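Local atomic coordinates of sugar ABC transporter, sugar-binding protein (Streptococcus pneumoniae, PDB entry 2HEU), a protein that probably binds sugars outside the cell membrane and hands them to its ABC transporter for uptake. Residues E60-R65 against D70-V75; W296-T301 against K306-F311. One frame throughout, in Å; residues are numbered along the deposited sequence.

Interaction 1 of 2, residues E60-R65 against D70-V75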
ATOM      1  N   GLU A  60      13.497  11.217   6.069  1.00 15.35           N
ATOM      2  CA  GLU A  60      13.964  12.402   6.818  1.00 15.77           C
ATOM      3  C   GLU A  60      15.088  13.041   6.068  1.00 15.40           C
ATOM      4  O   GLU A  60      15.185  14.259   6.014  1.00 15.94           O
ATOM      5  CB  GLU A  60      14.330  12.091   8.222  1.00 17.55           C
ATOM      6  CG  GLU A  60      13.143  11.650   9.015  1.00 21.55           C
ATOM      7  CD  GLU A  60      12.104  12.762   9.087  1.00 25.69           C
ATOM      8  OE1 GLU A  60      12.429  14.004   9.324  1.00 29.21           O
ATOM      9  OE2 GLU A  60      10.977  12.440   8.794  1.00 25.81           O
ATOM     10  N   VAL A  61      16.014  12.202   5.521  1.00 14.59           N
ATOM     11  CA  VAL A  61      17.141  12.756   4.750  1.00 14.34           C
ATOM     12  C   VAL A  61      16.549  13.530   3.555  1.00 14.71           C
ATOM     13  O   VAL A  61      17.027  14.608   3.214  1.00 15.27           O
ATOM     14  CB  VAL A  61      18.119  11.648   4.329  1.00 14.51           C
ATOM     15  CG1 VAL A  61      19.113  12.216   3.328  1.00 16.37           C
ATOM     16  CG2 VAL A  61      18.840  11.061   5.599  1.00 16.52           C
ATOM     17  N   LEU A  62      15.567  13.005   2.863  1.00 13.56           N
ATOM     18  CA  LEU A  62      14.975  13.692   1.728  1.00 13.96           C
ATOM     19  C   LEU A  62      14.442  15.022   2.142  1.00 13.55           C
ATOM     20  O   LEU A  62      14.592  16.015   1.432  1.00 14.68           O
ATOM     21  CB  LEU A  62      13.962  12.819   1.061  1.00 13.93           C
ATOM     22  CG  LEU A  62      13.345  13.336  -0.222  1.00 14.19           C
ATOM     23  CD1 LEU A  62      14.394  13.538  -1.305  1.00 15.29           C
ATOM     24  CD2 LEU A  62      12.258  12.365  -0.707  1.00 14.71           C
ATOM     25  N   LYS A  63      13.727  15.088   3.279  1.00 13.66           N
ATOM     26  CA  LYS A  63      13.228  16.355   3.762  1.00 14.76           C
ATOM     27  C   LYS A  63      14.355  17.330   3.968  1.00 15.11           C
ATOM     28  O   LYS A  63      14.249  18.525   3.580  1.00 17.45           O
ATOM     29  CB  LYS A  63      12.420  16.184   5.027  1.00 15.79           C
ATOM     30  CG  LYS A  63      11.140  15.409   4.904  1.00 17.43           C
ATOM     31  CD  LYS A  63      10.447  15.182   6.197  1.00 20.46           C
ATOM     32  CE  LYS A  63       9.264  14.255   6.180  1.00 23.94           C
ATOM     33  NZ  LYS A  63       8.936  13.938   7.615  1.00 25.03           N
ATOM     34  N   THR A  64      15.435  16.910   4.587  1.00 15.89           N
ATOM     35  CA  THR A  64      16.585  17.795   4.872  1.00 17.29           C
ATOM     36  C   THR A  64      17.134  18.310   3.573  1.00 17.98           C
ATOM     37  O   THR A  64      17.480  19.509   3.445  1.00 18.95           O
ATOM     38  CB  THR A  64      17.622  17.064   5.673  1.00 18.41           C
ATOM     39  OG1 THR A  64      17.062  16.698   6.966  1.00 18.90           O
ATOM     40  CG2 THR A  64      18.910  17.888   5.861  1.00 19.99           C
ATOM     41  N   ARG A  65      17.283  17.408   2.594  1.00 16.05           N
ATOM     42  CA  ARG A  65      17.919  17.742   1.332  1.00 16.49           C
ATOM     43  C   ARG A  65      17.022  18.705   0.543  1.00 16.54           C
ATOM     44  O   ARG A  65      17.533  19.640  -0.054  1.00 19.02           O
ATOM     45  CB  ARG A  65      18.341  16.508   0.537  1.00 17.19           C
ATOM     46  CG  ARG A  65      19.444  15.696   1.204  1.00 17.92           C
ATOM     47  CD  ARG A  65      19.950  14.595   0.376  1.00 18.47           C
ATOM     48  NE  ARG A  65      20.398  15.016  -0.946  1.00 17.84           N
ATOM     49  CZ  ARG A  65      20.645  14.227  -1.937  1.00 16.35           C
ATOM     50  NH1 ARG A  65      20.654  12.921  -1.749  1.00 16.91           N
ATOM     51  NH2 ARG A  65      20.988  14.728  -3.114  1.00 18.32           N
ATOM     52  N   ASP A  70      18.980  20.658  -2.324  1.00 20.00           N
ATOM     53  CA  ASP A  70      19.857  19.623  -2.863  1.00 18.80           C
ATOM     54  C   ASP A  70      19.001  18.427  -3.228  1.00 17.60           C
ATOM     55  O   ASP A  70      19.078  17.368  -2.630  1.00 21.85           O
ATOM     56  CB  ASP A  70      20.834  19.207  -1.799  1.00 20.74           C
ATOM     57  CG  ASP A  70      21.699  18.080  -2.186  1.00 23.45           C
ATOM     58  OD1 ASP A  70      21.877  17.777  -3.390  1.00 29.84           O
ATOM     59  OD2 ASP A  70      22.151  17.382  -1.249  1.00 27.81           O
ATOM     60  N   VAL A  71      18.115  18.627  -4.266  1.00 16.88           N
ATOM     61  CA  VAL A  71      17.115  17.631  -4.671  1.00 16.66           C
ATOM     62  C   VAL A  71      17.743  16.600  -5.595  1.00 14.80           C
ATOM     63  O   VAL A  71      18.355  16.951  -6.609  1.00 15.94           O
ATOM     64  CB  VAL A  71      15.879  18.300  -5.354  1.00 17.62           C
ATOM     65  CG1 VAL A  71      14.788  17.264  -5.693  1.00 16.63           C
ATOM     66  CG2 VAL A  71      15.310  19.423  -4.542  1.00 19.94           C
ATOM     67  N   PRO A  72      17.658  15.268  -5.252  1.00 14.54           N
ATOM     68  CA  PRO A  72      18.190  14.296  -6.179  1.00 13.37           C
ATOM     69  C   PRO A  72      17.539  14.408  -7.548  1.00 12.61           C
ATOM     70  O   PRO A  72      16.376  14.793  -7.693  1.00 12.74           O
ATOM     71  CB  PRO A  72      17.842  12.989  -5.528  1.00 13.00           C
ATOM     72  CG  PRO A  72      17.668  13.307  -4.096  1.00 14.19           C
ATOM     73  CD  PRO A  72      17.082  14.654  -4.042  1.00 14.58           C
ATOM     74  N   ASP A  73      18.254  14.018  -8.641  1.00 11.91           N
ATOM     75  CA  ASP A  73      17.693  14.150 -10.002  1.00 11.49           C
ATOM     76  C   ASP A  73      16.434  13.318 -10.136  1.00 11.32           C
ATOM     77  O   ASP A  73      15.479  13.813 -10.728  1.00 11.54           O
ATOM     78  CB  ASP A  73      18.720  13.731 -11.024  1.00 12.36           C
ATOM     79  CG  ASP A  73      20.013  14.537 -10.855  1.00 13.69           C
ATOM     80  OD1 ASP A  73      20.097  15.646 -11.294  1.00 17.15           O
ATOM     81  OD2 ASP A  73      20.936  14.012 -10.189  1.00 16.83           O
ATOM     82  N   VAL A  74      16.465  12.083  -9.690  1.00 10.87           N
ATOM     83  CA  VAL A  74      15.313  11.197  -9.733  1.00 10.24           C
ATOM     84  C   VAL A  74      15.103  10.719  -8.322  1.00 10.60           C
ATOM     85  O   VAL A  74      16.030  10.262  -7.675  1.00 11.38           O
ATOM     86  CB  VAL A  74      15.529  10.017 -10.685  1.00 10.50           C
ATOM     87  CG1 VAL A  74      14.252   9.146 -10.737  1.00 11.72           C
ATOM     88  CG2 VAL A  74      15.836  10.513 -12.134  1.00 13.21           C
ATOM     89  N   VAL A  75      13.856  10.851  -7.829  1.00 10.41           N
ATOM     90  CA  VAL A  75      13.534  10.550  -6.440  1.00 10.37           C
ATOM     91  C   VAL A  75      12.463   9.510  -6.352  1.00 10.19           C
ATOM     92  O   VAL A  75      11.384   9.666  -6.908  1.00 10.42           O
ATOM     93  CB  VAL A  75      13.020  11.851  -5.738  1.00 12.38           C
ATOM     94  CG1 VAL A  75      12.709  11.584  -4.274  1.00 14.33           C
ATOM     95  CG2 VAL A  75      14.086  12.963  -5.849  1.00 15.43           C
TER

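Interaction 2 of 2, residues W296-T301 against K306-F311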
ATOM      1  N   TRP A 296       8.439   7.239  -8.872  1.00  9.98           N
ATOM      2  CA  TRP A 296       9.527   8.202  -9.113  1.00  9.51           C
ATOM      3  C   TRP A 296       9.031   9.530  -9.590  1.00  9.86           C
ATOM      4  O   TRP A 296       8.123   9.654 -10.413  1.00 10.96           O
ATOM      5  CB  TRP A 296      10.526   7.680 -10.150  1.00  9.94           C
ATOM      6  CG  TRP A 296      11.265   6.433  -9.821  1.00  9.36           C
ATOM      7  CD1 TRP A 296      11.273   5.755  -8.608  1.00  9.37           C
ATOM      8  CD2 TRP A 296      12.083   5.634 -10.671  1.00  9.98           C
ATOM      9  NE1 TRP A 296      12.050   4.650  -8.694  1.00  9.76           N
ATOM     10  CE2 TRP A 296      12.613   4.561  -9.950  1.00  9.76           C
ATOM     11  CE3 TRP A 296      12.479   5.815 -12.016  1.00 11.03           C
ATOM     12  CZ2 TRP A 296      13.486   3.611 -10.506  1.00 10.69           C
ATOM     13  CZ3 TRP A 296      13.350   4.888 -12.545  1.00 11.43           C
ATOM     14  CH2 TRP A 296      13.834   3.810 -11.804  1.00 11.16           C
ATOM     15  N   SER A 297       9.733  10.557  -9.096  1.00  9.50           N
ATOM     16  CA  SER A 297       9.582  11.958  -9.520  1.00 10.90           C
ATOM     17  C   SER A 297      10.955  12.508  -9.980  1.00 10.28           C
ATOM     18  O   SER A 297      11.992  11.918  -9.618  1.00 11.48           O
ATOM     19  CB  SER A 297       9.031  12.792  -8.376  1.00 10.76           C
ATOM     20  OG  SER A 297       7.726  12.373  -7.996  1.00 11.64           O
ATOM     21  N   ILE A 298      10.922  13.553 -10.769  1.00 10.93           N
ATOM     22  CA  ILE A 298      12.157  14.153 -11.310  1.00 10.87           C
ATOM     23  C   ILE A 298      12.286  15.522 -10.756  1.00 11.18           C
ATOM     24  O   ILE A 298      11.339  16.308 -10.748  1.00 12.22           O
ATOM     25  CB  ILE A 298      12.112  14.188 -12.838  1.00 12.17           C
ATOM     26  CG1 ILE A 298      11.925  12.790 -13.443  1.00 11.61           C
ATOM     27  CG2 ILE A 298      13.367  14.879 -13.396  1.00 12.55           C
ATOM     28  CD1 ILE A 298      11.795  12.816 -14.951  1.00 13.48           C
ATOM     29  N   SER A 299      13.483  15.891 -10.265  1.00 11.77           N
ATOM     30  CA  SER A 299      13.684  17.279  -9.842  1.00 12.61           C
ATOM     31  C   SER A 299      13.419  18.262 -10.982  1.00 13.97           C
ATOM     32  O   SER A 299      13.942  18.133 -12.087  1.00 14.01           O
ATOM     33  CB  SER A 299      15.143  17.451  -9.408  1.00 13.71           C
ATOM     34  OG  SER A 299      15.376  18.819  -9.097  1.00 14.98           O
ATOM     35  N   ALA A 300      12.684  19.331 -10.658  1.00 13.47           N
ATOM     36  CA  ALA A 300      12.460  20.441 -11.554  1.00 15.83           C
ATOM     37  C   ALA A 300      13.692  21.279 -11.836  1.00 15.10           C
ATOM     38  O   ALA A 300      13.699  22.088 -12.733  1.00 20.91           O
ATOM     39  CB  ALA A 300      11.401  21.360 -11.034  1.00 17.53           C
ATOM     40  N   THR A 301      14.728  21.057 -11.038  1.00 14.63           N
ATOM     41  CA  THR A 301      15.956  21.833 -11.134  1.00 16.34           C
ATOM     42  C   THR A 301      17.158  20.996 -11.451  1.00 15.59           C
ATOM     43  O   THR A 301      18.283  21.486 -11.349  1.00 18.14           O
ATOM     44  CB  THR A 301      16.151  22.643  -9.853  1.00 18.53           C
ATOM     45  OG1 THR A 301      16.224  21.794  -8.731  1.00 21.85           O
ATOM     46  CG2 THR A 301      15.101  23.733  -9.648  1.00 23.49           C
ATOM     47  N   LYS A 306      17.411  15.659 -19.607  1.00 13.01           N
ATOM     48  CA  LYS A 306      17.207  14.625 -20.607  1.00 13.71           C
ATOM     49  C   LYS A 306      17.607  13.274 -20.038  1.00 12.35           C
ATOM     50  O   LYS A 306      16.930  12.255 -20.261  1.00 13.35           O
ATOM     51  CB  LYS A 306      18.035  14.921 -21.871  1.00 13.43           C
ATOM     52  CG  LYS A 306      17.492  16.169 -22.652  1.00 16.49           C
ATOM     53  CD  LYS A 306      18.100  16.402 -24.014  1.00 19.14           C
ATOM     54  CE  LYS A 306      19.457  16.629 -24.067  1.00 22.61           C
ATOM     55  NZ  LYS A 306      19.987  17.582 -23.109  1.00 23.98           N
ATOM     56  N   GLU A 307      18.687  13.220 -19.314  1.00 12.30           N
ATOM     57  CA  GLU A 307      19.190  11.996 -18.737  1.00 12.34           C
ATOM     58  C   GLU A 307      18.266  11.482 -17.638  1.00 11.96           C
ATOM     59  O   GLU A 307      17.991  10.280 -17.546  1.00 12.10           O
ATOM     60  CB  GLU A 307      20.598  12.166 -18.224  1.00 12.65           C
ATOM     61  CG  GLU A 307      21.649  12.430 -19.341  1.00 13.97           C
ATOM     62  CD  GLU A 307      21.689  13.814 -19.931  1.00 21.13           C
ATOM     63  OE1 GLU A 307      21.089  14.750 -19.371  1.00 14.75           O
ATOM     64  OE2 GLU A 307      22.452  13.960 -20.828  1.00 26.89           O
ATOM     65  N   ALA A 308      17.760  12.380 -16.825  1.00 12.10           N
ATOM     66  CA  ALA A 308      16.804  12.017 -15.758  1.00 12.15           C
ATOM     67  C   ALA A 308      15.532  11.392 -16.404  1.00 11.62           C
ATOM     68  O   ALA A 308      15.029  10.395 -15.950  1.00 11.96           O
ATOM     69  CB  ALA A 308      16.508  13.223 -14.879  1.00 13.97           C
ATOM     70  N   ASN A 309      14.985  12.079 -17.388  1.00 12.07           N
ATOM     71  CA  ASN A 309      13.825  11.588 -18.062  1.00 12.24           C
ATOM     72  C   ASN A 309      14.096  10.253 -18.762  1.00 12.41           C
ATOM     73  O   ASN A 309      13.256   9.374 -18.781  1.00 13.14           O
ATOM     74  CB  ASN A 309      13.238  12.607 -19.059  1.00 12.34           C
ATOM     75  CG  ASN A 309      12.376  13.622 -18.348  1.00 13.44           C
ATOM     76  OD1 ASN A 309      12.873  14.733 -17.962  1.00 15.80           O
ATOM     77  ND2 ASN A 309      11.149  13.337 -18.122  1.00 12.64           N
ATOM     78  N   ALA A 310      15.291  10.081 -19.324  1.00 12.50           N
ATOM     79  CA  ALA A 310      15.617   8.813 -19.974  1.00 12.79           C
ATOM     80  C   ALA A 310      15.638   7.717 -18.926  1.00 12.26           C
ATOM     81  O   ALA A 310      15.251   6.571 -19.287  1.00 12.71           O
ATOM     82  CB  ALA A 310      17.001   8.915 -20.678  1.00 14.68           C
ATOM     83  N   PHE A 311      16.132   7.979 -17.755  1.00 11.81           N
ATOM     84  CA  PHE A 311      16.126   6.910 -16.745  1.00 11.26           C
ATOM     85  C   PHE A 311      14.708   6.485 -16.342  1.00 10.84           C
ATOM     86  O   PHE A 311      14.408   5.296 -16.218  1.00 12.08           O
ATOM     87  CB  PHE A 311      16.985   7.373 -15.521  1.00 12.19           C
ATOM     88  CG  PHE A 311      17.197   6.334 -14.465  1.00 12.00           C
ATOM     89  CD1 PHE A 311      17.936   5.232 -14.750  1.00 14.76           C
ATOM     90  CD2 PHE A 311      16.642   6.458 -13.231  1.00 12.40           C
ATOM     91  CE1 PHE A 311      18.222   4.297 -13.790  1.00 16.67           C
ATOM     92  CE2 PHE A 311      16.884   5.465 -12.298  1.00 13.25           C
ATOM     93  CZ  PHE A 311      17.676   4.392 -12.557  1.00 16.24           C
TER

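Interaction 1 of 2, residues E60-R65 against D70-V75
Arg65, at the C-terminal part of helix 58-67, closes on Asp70 through both backbone and side chain. The peptide N of Asp70 donates to Arg65 O at 2.9 Å, with an N-H...O angle of 168°, so the chain leaving the helix is tied back to it. The arginine side chain then folds over the same residue. Its CG stands beside the backbone N and the chain bends at chi3 (54°), which turns the guanidinium side-on to the carboxylate: NE reaches OD2 of Asp70 at 3.0 Å while NH2 of Arg65 meets Asp70 OD1 at 3.2 Å. Both nitrogens come from above the carboxylate, and the two flat groups are tilted 37° apart, so this is a two-pronged salt bridge without coplanarity. Weak bonds from NE and NH2 to Asp70 O add to the grip. NH1 makes a salt bridge to Glu22 of strand 19-24, the arginine's strongest polar partner. Pro72 lays its CG over one face of the guanidinium, 3.5 Å above the plane and displaced toward the rim; a long, flat cation suits a place with carboxylates around it and an apolar ring above it.

Asp70 itself is exposed, and the ion pair forms the solvent side of the contact. Inward, the packing is purely apolar. Leu62, its CG anti to the backbone N, sends CD2 to 3.7 Å from Val75 CG1, and its CD1 lies 4.0 Å from Pro72 CD. Branched leucine and valine fill this buried side, with Trp87 of helix 82-89 also touching Leu62, and the proline's fixed phi suits the extended run into strand 74-76. Strand 48-53, helix 58-67 and strand 74-76 form a beta-alpha-beta crossover spanning strand 19-24, as expected in the alpha/beta lobe of a periplasmic binding protein.

Interaction 2 of 2, residues W296-T301 against K306-F311
Trp296 and Phe311 meet where helix 305-315 packs on strand 295-298 of the mixed sheet in the alpha/beta lobe of this binding protein, the short segments running nearly antiparallel (166°) with axes 9.3 Å apart. The tryptophan takes CG beside its backbone N (chi1 -62°), which carries the six-membered ring out to the helix. Phe311 instead has its CG anti to the backbone N, and its ring swings back to the strand. The two planes come out almost parallel, 4° apart, yet they are slid so far that they barely overlap; centroids lie 5.0 Å apart and the touch is local, Trp296 CH2 to Phe311 CE2 at 3.5 Å. Large flat rings suit this buried place, where Trp296 and Phe124 meet edge-to-face, as do Phe311 and Phe41.

One turn back along the helix the backbones come closest, CA of Ile298 lying 6.8 Å from CA of Ala308, and the alanine is small enough to face the isoleucine directly. Ile298 divides its branches: CG2 goes to the alanine methyl, while CG1, beside the backbone N, extends CD1 to the side chain of Asn309. Farther along, Ser299 makes an ST turn, its OG taking the backbone N of Thr301 at 3.0 Å. In the apolar packing, Ile298 CG2 rests 3.8 Å from Ala308 CB.

Interaction 1 closes before interaction 2 opens along the chain, yet their centres are only about 13 Å apart, because strands 74-76 and 295-298 are antiparallel neighbours in one mixed five-stranded sheet. Backbone pairs stitch them together: Val75 N lies 2.8 Å from Ser297 O and Ser299 N 2.9 Å from Asp73 O, both probable hydrogen bonds. Helix 58-67 belongs to the first contact and helix 305-315 to the second, and Val74, between Asp73 and Val75, touches Ala308 of the latter. A lobe of this binding protein is thus assembled from chain pieces more than 200 residues apart, consistent with the family's pattern of a chain crossing between lobes.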